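Local coordinates for transcription regulator AcaB (Escherichia coli, PDB 6N8B), which is a transcription regulator with a crucial role in IncC plasmid conjugation, probably by controlling conjugation genes, at residues F42-N47 against S196-K201. Sequence-based numbering, arbitrary orientation.
Sequences FERVSN and SATGDK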
loop_
_atom_site.group_PDB
_atom_site.type_symbol
_atom_site.label_atom_id
_atom_site.label_comp_id
_atom_site.label_asym_id
_atom_site.label_seq_id
_atom_site.Cartn_x
_atom_site.Cartn_y
_atom_site.Cartn_z
ATOM N N PHE A 42 6.495 -1.513 -2.117
ATOM C CA PHE A 42 6.066 -0.568 -3.148
ATOM C C PHE A 42 6.349 -1.087 -4.554
ATOM O O PHE A 42 5.434 -1.210 -5.376
ATOM C CB PHE A 42 6.734 0.790 -2.948
ATOM C CG PHE A 42 6.274 1.831 -3.928
ATOM C CD1 PHE A 42 5.076 2.501 -3.736
ATOM C CD2 PHE A 42 7.029 2.130 -5.047
ATOM C CE1 PHE A 42 4.645 3.452 -4.638
ATOM C CE2 PHE A 42 6.601 3.082 -5.956
ATOM C CZ PHE A 42 5.407 3.743 -5.749
ATOM N N GLU A 43 7.617 -1.365 -4.859
ATOM C CA GLU A 43 7.965 -1.731 -6.228
ATOM C C GLU A 43 7.271 -3.014 -6.657
ATOM O O GLU A 43 6.916 -3.164 -7.831
ATOM C CB GLU A 43 9.478 -1.856 -6.370
ATOM C CG GLU A 43 10.183 -0.514 -6.316
ATOM C CD GLU A 43 11.571 -0.560 -6.909
ATOM O OE1 GLU A 43 12.168 -1.658 -6.945
ATOM O OE2 GLU A 43 12.064 0.505 -7.337
ATOM N N ARG A 44 7.055 -3.941 -5.724
ATOM C CA ARG A 44 6.259 -5.123 -6.034
ATOM C C ARG A 44 4.812 -4.746 -6.330
ATOM O O ARG A 44 4.219 -5.236 -7.298
ATOM C CB ARG A 44 6.333 -6.122 -4.883
ATOM C CG ARG A 44 5.574 -7.407 -5.145
ATOM C CD ARG A 44 6.103 -8.132 -6.365
ATOM N NE ARG A 44 5.226 -9.226 -6.769
ATOM C CZ ARG A 44 4.240 -9.103 -7.652
ATOM N NH1 ARG A 44 4.005 -7.931 -8.225
ATOM N NH2 ARG A 44 3.489 -10.151 -7.962
ATOM N N VAL A 45 4.226 -3.879 -5.498
ATOM C CA VAL A 45 2.852 -3.435 -5.717
ATOM C C VAL A 45 2.752 -2.574 -6.969
ATOM O O VAL A 45 1.780 -2.671 -7.726
ATOM C CB VAL A 45 2.338 -2.689 -4.473
ATOM C CG1 VAL A 45 0.993 -2.044 -4.744
ATOM C CG2 VAL A 45 2.205 -3.647 -3.322
ATOM N N SER A 46 3.769 -1.748 -7.227
ATOM C CA SER A 46 3.768 -0.932 -8.437
ATOM C C SER A 46 3.747 -1.808 -9.678
ATOM O O SER A 46 3.018 -1.530 -10.637
ATOM C CB SER A 46 4.987 -0.008 -8.450
ATOM O OG SER A 46 4.876 0.982 -9.459
ATOM N N ASN A 47 4.550 -2.870 -9.675
ATOM C CA ASN A 47 4.557 -3.834 -10.759
ATOM C C ASN A 47 3.285 -4.679 -10.758
ATOM O O ASN A 47 2.812 -5.070 -11.831
ATOM C CB ASN A 47 5.842 -4.662 -10.605
ATOM C CG ASN A 47 5.882 -5.910 -11.457
ATOM O OD1 ASN A 47 5.089 -6.115 -12.366
ATOM N ND2 ASN A 47 6.845 -6.758 -11.159
ATOM N N SER A 196 6.216 -11.130 -11.398
ATOM C CA SER A 196 7.438 -10.983 -10.623
ATOM C C SER A 196 7.329 -11.705 -9.291
ATOM O O SER A 196 6.243 -11.850 -8.722
ATOM C CB SER A 196 7.770 -9.517 -10.377
ATOM O OG SER A 196 7.567 -8.754 -11.554
ATOM N N ALA A 197 8.479 -12.153 -8.798
ATOM C CA ALA A 197 8.538 -12.810 -7.504
ATOM C C ALA A 197 8.201 -11.823 -6.394
ATOM O O ALA A 197 8.417 -10.613 -6.513
ATOM C CB ALA A 197 9.921 -13.414 -7.275
ATOM N N THR A 198 7.645 -12.350 -5.312
ATOM C CA THR A 198 7.306 -11.560 -4.135
ATOM C C THR A 198 8.354 -11.875 -3.074
ATOM O O THR A 198 8.289 -12.911 -2.408
ATOM C CB THR A 198 5.891 -11.875 -3.659
ATOM O OG1 THR A 198 4.954 -11.530 -4.690
ATOM C CG2 THR A 198 5.565 -11.095 -2.399
ATOM N N GLY A 199 9.332 -10.979 -2.931
ATOM C CA GLY A 199 10.456 -11.231 -2.048
ATOM C C GLY A 199 10.126 -11.177 -0.573
ATOM O O GLY A 199 10.937 -11.635 0.239
ATOM N N ASP A 200 8.963 -10.647 -0.210
ATOM C CA ASP A 200 8.558 -10.526 1.184
ATOM C C ASP A 200 7.621 -11.682 1.509
ATOM O O ASP A 200 6.603 -11.866 0.831
ATOM C CB ASP A 200 7.870 -9.187 1.442
ATOM C CG ASP A 200 7.709 -8.897 2.915
ATOM O OD1 ASP A 200 8.719 -8.560 3.569
ATOM O OD2 ASP A 200 6.581 -9.035 3.428
ATOM N N LYS A 201 7.964 -12.463 2.539
ATOM C CA LYS A 201 7.183 -13.662 2.828
ATOM C C LYS A 201 5.807 -13.310 3.380
ATOM O O LYS A 201 4.832 -14.015 3.106
ATOM C CB LYS A 201 7.930 -14.586 3.791
ATOM C CG LYS A 201 7.308 -15.974 3.866
ATOM C CD LYS A 201 7.570 -16.691 5.173
ATOM C CE LYS A 201 6.720 -17.952 5.254
ATOM N NZ LYS A 201 5.605 -17.806 6.237
#
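R44 reaches from helix 32-59 to the chain at S196-T198, and its side chain carries most of this contact. CB leaves the helix toward that segment, and CG, anti to the backbone N, continues outward. A bend at the next torsion (chi2 60°) then turns the chain so that CD comes beside the backbone oxygen of A197, 3.4 Å from A197 O. NE makes the one hydrogen bond between the two segments, giving its N-H to the hydroxyl of T198 with 3.1 Å between R44 NE and T198 OG1. The angle at the hydrogen is 148°, and OG1 sits 22° out of the guanidinium plane. The carbonyl carbon of S196 lies over one face of the guanidinium, and S196 O is 3.3 Å from R44 NH2, at an angle too poor for a hydrogen bond. NH2 instead forms a salt bridge with E173 of helix 148-182, so the two donors tie together three parts of the chain. Arginine suits this place because its long arm spans the gap and its end carries several N-H groups. Threonine supplies an acceptor on one branch and a methyl on the other, and its side chain crosses that of R44 at about a right angle; both touch I170. N47, one turn after R44, faces S196. The later part of the loop between helices 186-192 and 201-211 thus packs on the surface of the helical bundle, against helices 32-59 and 148-182, with T198 touching I203 and A204 of the last helix and D200, salt-bridged to R40, N-capping it.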